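Local coordinates for ferripyochelin binding protein (Salmonella enterica subsp. enterica serovar Typhimurium, PDB 3R3R) that binds zinc through histidines on a left-handed beta-helix of the gamma-class carbonic anhydrase family and possibly binds ferripyochelin, at residues T7-K12 and V29-V34; P83-E88 and G100-N105. One frame throughout, in Å; residues are numbered along the deposited sequence. Where two conformers were deposited one is given.

Interaction 1 (T7-K12 and V29-V34)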
loop_
_atom_site.group_PDB
_atom_site.type_symbol
_atom_site.label_atom_id
_atom_site.label_comp_id
_atom_site.label_asym_id
_atom_site.label_seq_id
_atom_site.Cartn_x
_atom_site.Cartn_y
_atom_site.Cartn_z
ATOM N N THR A 7 -3.822 10.204 -15.157
ATOM C CA THR A 7 -3.770 9.255 -14.045
ATOM C C THR A 7 -2.325 9.108 -13.535
ATOM O O THR A 7 -2.079 9.111 -12.333
ATOM C CB THR A 7 -4.323 7.889 -14.506
ATOM O OG1 THR A 7 -5.702 8.035 -14.881
ATOM C CG2 THR A 7 -4.196 6.844 -13.424
ATOM N N LEU A 8 -1.371 8.974 -14.457
ATOM C CA LEU A 8 0.050 8.930 -14.116
ATOM C C LEU A 8 0.672 10.302 -14.366
ATOM O O LEU A 8 0.533 10.858 -15.452
ATOM C CB LEU A 8 0.800 7.883 -14.960
ATOM C CG LEU A 8 0.286 6.447 -14.903
ATOM C CD1 LEU A 8 0.921 5.582 -16.000
ATOM C CD2 LEU A 8 0.546 5.868 -13.537
ATOM N N ARG A 9 1.357 10.847 -13.365
ATOM C CA ARG A 9 1.790 12.238 -13.399
ATOM C C ARG A 9 3.234 12.398 -12.970
ATOM O O ARG A 9 3.734 11.638 -12.143
ATOM C CB ARG A 9 0.927 13.071 -12.451
ATOM C CG ARG A 9 -0.559 13.007 -12.695
ATOM C CD ARG A 9 -1.195 13.992 -11.760
ATOM N NE ARG A 9 -2.649 13.978 -11.801
ATOM C CZ ARG A 9 -3.388 14.743 -11.004
ATOM N NH1 ARG A 9 -2.777 15.567 -10.162
ATOM N NH2 ARG A 9 -4.714 14.708 -11.045
ATOM N N PRO A 10 3.895 13.432 -13.485
ATOM C CA PRO A 10 5.280 13.717 -13.108
ATOM C C PRO A 10 5.403 14.551 -11.829
ATOM O O PRO A 10 4.489 15.296 -11.469
ATOM C CB PRO A 10 5.792 14.527 -14.312
ATOM C CG PRO A 10 4.586 15.278 -14.754
ATOM C CD PRO A 10 3.436 14.299 -14.583
ATOM N N TYR A 11 6.544 14.454 -11.175
ATOM C CA TYR A 11 6.964 15.438 -10.204
ATOM C C TYR A 11 8.435 15.673 -10.509
ATOM O O TYR A 11 9.203 14.748 -10.459
ATOM C CB TYR A 11 6.788 15.005 -8.758
ATOM C CG TYR A 11 7.288 16.029 -7.755
ATOM C CD1 TYR A 11 6.610 17.214 -7.547
ATOM C CD2 TYR A 11 8.425 15.803 -7.015
ATOM C CE1 TYR A 11 7.054 18.132 -6.642
ATOM C CE2 TYR A 11 8.872 16.717 -6.109
ATOM C CZ TYR A 11 8.183 17.880 -5.920
ATOM O OH TYR A 11 8.622 18.795 -5.008
ATOM N N LYS A 12 8.803 16.916 -10.792
ATOM C CA LYS A 12 10.164 17.187 -11.307
ATOM C C LYS A 12 10.548 16.175 -12.417
ATOM O O LYS A 12 9.816 16.071 -13.361
ATOM C CB LYS A 12 11.132 17.151 -10.125
ATOM C CG LYS A 12 10.867 18.243 -9.087
ATOM C CD LYS A 12 11.900 18.216 -7.978
ATOM C CE LYS A 12 11.603 19.251 -6.905
ATOM N NZ LYS A 12 11.607 20.646 -7.427
ATOM N N VAL A 29 -4.880 8.623 -8.881
ATOM C CA VAL A 29 -3.888 9.654 -9.140
ATOM C C VAL A 29 -2.563 9.125 -8.611
ATOM O O VAL A 29 -2.422 8.880 -7.403
ATOM C CB VAL A 29 -4.264 10.983 -8.445
ATOM C CG1 VAL A 29 -3.173 12.028 -8.657
ATOM C CG2 VAL A 29 -5.642 11.500 -8.932
ATOM N N VAL A 30 -1.604 8.920 -9.515
ATOM C CA VAL A 30 -0.318 8.332 -9.170
ATOM C C VAL A 30 0.779 9.266 -9.659
ATOM O O VAL A 30 0.931 9.464 -10.858
ATOM C CB VAL A 30 -0.184 6.920 -9.785
ATOM C CG1 VAL A 30 1.177 6.303 -9.443
ATOM C CG2 VAL A 30 -1.340 6.042 -9.309
ATOM N N ILE A 31 1.518 9.854 -8.723
ATOM C CA ILE A 31 2.427 10.957 -9.012
ATOM C C ILE A 31 3.867 10.622 -8.666
ATOM O O ILE A 31 4.166 10.150 -7.568
ATOM C CB ILE A 31 2.023 12.191 -8.170
ATOM C CG1 ILE A 31 0.618 12.673 -8.533
ATOM C CG2 ILE A 31 3.043 13.322 -8.304
ATOM C CD1 ILE A 31 -0.021 13.534 -7.462
ATOM N N GLY A 32 4.775 10.916 -9.586
ATOM C CA GLY A 32 6.182 10.912 -9.242
ATOM C C GLY A 32 6.809 9.537 -9.210
ATOM O O GLY A 32 6.521 8.681 -10.059
ATOM N N ASP A 33 7.675 9.334 -8.222
ATOM C CA ASP A 33 8.496 8.134 -8.169
ATOM C C ASP A 33 7.728 7.025 -7.443
ATOM O O ASP A 33 7.974 6.735 -6.255
ATOM C CB ASP A 33 9.829 8.428 -7.488
ATOM C CG ASP A 33 10.835 7.300 -7.646
ATOM O OD1 ASP A 33 10.502 6.255 -8.253
ATOM O OD2 ASP A 33 11.971 7.479 -7.150
ATOM N N VAL A 34 6.774 6.442 -8.169
ATOM C CA VAL A 34 5.949 5.347 -7.676
ATOM C C VAL A 34 6.271 4.151 -8.545
ATOM O O VAL A 34 6.101 4.187 -9.765
ATOM C CB VAL A 34 4.454 5.679 -7.762
ATOM C CG1 VAL A 34 3.611 4.492 -7.313
ATOM C CG2 VAL A 34 4.149 6.920 -6.905
#

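Interaction 2 (P83-E88 and G100-N105)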
loop_
_atom_site.group_PDB
_atom_site.type_symbol
_atom_site.label_atom_id
_atom_site.label_comp_id
_atom_site.label_asym_id
_atom_site.label_seq_id
_atom_site.Cartn_x
_atom_site.Cartn_y
_atom_site.Cartn_z
ATOM N N PRO A 83 10.446 7.069 2.997
ATOM C CA PRO A 83 9.775 6.560 1.800
ATOM C C PRO A 83 8.724 5.537 2.231
ATOM O O PRO A 83 8.655 5.163 3.407
ATOM C CB PRO A 83 10.912 5.870 1.031
ATOM C CG PRO A 83 11.831 5.384 2.134
ATOM C CD PRO A 83 11.776 6.459 3.202
ATOM N N LEU A 84 7.923 5.087 1.276
ATOM C CA LEU A 84 6.884 4.113 1.547
ATOM C C LEU A 84 7.237 2.839 0.804
ATOM O O LEU A 84 7.311 2.842 -0.437
ATOM C CB LEU A 84 5.539 4.667 1.074
ATOM C CG LEU A 84 4.339 3.718 1.193
ATOM C CD1 LEU A 84 4.132 3.210 2.624
ATOM C CD2 LEU A 84 3.096 4.453 0.702
ATOM N N ILE A 85 7.453 1.762 1.555
ATOM C CA ILE A 85 7.909 0.504 0.980
ATOM C C ILE A 85 6.888 -0.551 1.339
ATOM O O ILE A 85 6.615 -0.755 2.516
ATOM C CB ILE A 85 9.279 0.114 1.556
ATOM C CG1 ILE A 85 10.333 1.159 1.169
ATOM C CG2 ILE A 85 9.674 -1.287 1.067
ATOM C CD1 ILE A 85 11.638 1.100 1.986
ATOM N N ILE A 86 6.313 -1.196 0.329
ATOM C CA ILE A 86 5.269 -2.194 0.544
ATOM C C ILE A 86 5.678 -3.453 -0.213
ATOM O O ILE A 86 6.062 -3.375 -1.384
ATOM C CB ILE A 86 3.888 -1.699 0.031
ATOM C CG1 ILE A 86 3.503 -0.367 0.684
ATOM C CG2 ILE A 86 2.790 -2.770 0.230
ATOM C CD1 ILE A 86 2.260 0.252 0.083
ATOM N N GLY A 87 5.589 -4.604 0.449
ATOM C CA GLY A 87 6.028 -5.865 -0.134
ATOM C C GLY A 87 5.038 -6.503 -1.084
ATOM O O GLY A 87 4.186 -5.826 -1.665
ATOM N N GLU A 88 5.202 -7.816 -1.265
ATOM C CA GLU A 88 4.425 -8.624 -2.197
ATOM C C GLU A 88 3.212 -9.252 -1.515
ATOM O O GLU A 88 3.244 -9.530 -0.310
ATOM C CB GLU A 88 5.299 -9.754 -2.761
ATOM C CG GLU A 88 6.568 -9.242 -3.402
ATOM C CD GLU A 88 7.312 -10.311 -4.188
ATOM O OE1 GLU A 88 7.167 -11.517 -3.905
ATOM O OE2 GLU A 88 8.056 -9.941 -5.116
ATOM N N GLY A 100 4.913 6.875 4.832
ATOM C CA GLY A 100 6.321 6.726 5.154
ATOM C C GLY A 100 6.700 5.487 5.943
ATOM O O GLY A 100 7.684 5.504 6.678
ATOM N N CYS A 101 5.961 4.400 5.761
ATOM C CA CYS A 101 6.161 3.186 6.540
ATOM C C CYS A 101 6.736 2.066 5.672
ATOM O O CYS A 101 6.886 2.227 4.448
ATOM C CB CYS A 101 4.842 2.764 7.191
ATOM S SG CYS A 101 3.470 2.547 6.012
ATOM N N THR A 102 7.072 0.951 6.317
ATOM C CA THR A 102 7.559 -0.233 5.624
ATOM C C THR A 102 6.632 -1.385 5.954
ATOM O O THR A 102 6.368 -1.659 7.132
ATOM C CB THR A 102 8.980 -0.581 6.086
ATOM O OG1 THR A 102 9.827 0.522 5.783
ATOM C CG2 THR A 102 9.527 -1.836 5.383
ATOM N N ILE A 103 6.120 -2.036 4.914
ATOM C CA ILE A 103 5.229 -3.165 5.078
ATOM C C ILE A 103 5.845 -4.352 4.364
ATOM O O ILE A 103 6.261 -4.230 3.220
ATOM C CB ILE A 103 3.851 -2.860 4.489
ATOM C CG1 ILE A 103 3.259 -1.643 5.194
ATOM C CG2 ILE A 103 2.951 -4.095 4.582
ATOM C CD1 ILE A 103 1.907 -1.230 4.669
ATOM N N GLY A 104 5.926 -5.487 5.048
ATOM C CA GLY A 104 6.511 -6.688 4.480
ATOM C C GLY A 104 5.559 -7.379 3.533
ATOM O O GLY A 104 4.670 -6.766 2.961
ATOM N N ASN A 105 5.771 -8.675 3.351
ATOM C CA ASN A 105 4.966 -9.477 2.443
ATOM C C ASN A 105 3.789 -10.128 3.153
ATOM O O ASN A 105 3.885 -10.453 4.336
ATOM C CB ASN A 105 5.823 -10.602 1.849
ATOM C CG ASN A 105 7.086 -10.097 1.184
ATOM O OD1 ASN A 105 7.068 -9.126 0.429
ATOM N ND2 ASN A 105 8.193 -10.764 1.458
HETATM O O HOH W 1 10.087 3.296 4.803
#

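Interaction 1 (T7-K12 and V29-V34)
Leu8 and Arg9 pair in parallel with Val30 and Ile31, and three backbone hydrogen bonds zip the two strands together. Val30 N donates to Thr7 O at 2.9 Å. Arg9 N in turn uses Val30 O, which also receives a CA-H...O contact from Leu8 CA at 3.4 Å. Gly32 N closes the ladder on Arg9 O over 2.9 Å with an N-H...O angle of 172°. This is the parallel pairing of successive coils of the left-handed beta-helix, with 8-9 the outermost strand of its sheet within the chain. The side chains split between two faces. On one, Leu8 CD2 runs alongside Val30 CB, 4.0 Å away. On the other, Arg9 CG lies anti to the carbonyl carbon (chi1 -56°) and the chain, extended from CG to NE, carries the guanidinium over Val29: CG1 sits over the centre of one face, 3.6 Å from CZ. Val29 gives that face a methyl and no acceptor, whereas Arg9 NE is hydrogen-bonded to Asp6 O. The second edge of strand 29-31 bonds to strand 47-50, through pairs such as Ile31 with Ile48. The ladder thus satisfies the backbone, while the methyl contact and the NE bond probably limit rotation of the guanidinium.

Interaction 2 (P83-E88 and G100-N105)
Leu84 CG stands anti to the backbone N (chi1 176°), and the chi2 turn of 56° carries CD1 to the neighbouring coil, 3.5 Å from Cys101 SG. At the far end Asn105 has CG anti to its carbonyl carbon (chi1 -54°), which swings the amide across to segment 83-88, where OD1 accepts Glu88 N at 2.8 Å. That bond is nearly straight at the hydrogen, with the donor tilted somewhat from the carbonyl plane. Glu88 runs beside Asn105 in the same direction, and its OE1 makes a salt bridge to Arg60. Between these ends the backbones pair in parallel: Ile85 N donates to Cys101 O at 3.0 Å, and Ile85 O accepts Ile103 N at 2.8 Å. Gly87 N then divides weakly between Ile103 O and Gly104 O. A water bridges the start of the ladder, donating to Pro83 O at 2.7 Å and hydrogen-bonded to Thr102 OG1 at 3.0 Å. Such parallel pairing of successive coils is characteristic of a beta-helix, here the left-handed hexapeptide-repeat type. Strand 84-86 lies between 54-57, bonded to its other edge through Ala56, and 102-103; Leu84, Ile86 and Ile103 all pack on Leu98 of strand 97-99, the strand that ends in the zinc ligand His99.

Both contacts join successive coils of one beta-helix by parallel pairing, but on different sheets and at different depths. Interaction 1 belongs to the sheet with strands 68-70 and 97-99, which carry the zinc ligands His70 and His99, and includes its end strand 8-9; its centre is about 16 Å from that of the chain. Interaction 2 joins two inner strands of the next sheet, about 7 Å from the chain centre, centre to centre, and buries more surface, 483 against 393 Å². Side-chain chemistry diverges accordingly: an arginine laid over valine near the end, an asparagine amide bonded to backbone midway. The two do not touch, their nearest atoms being about 7 Å apart.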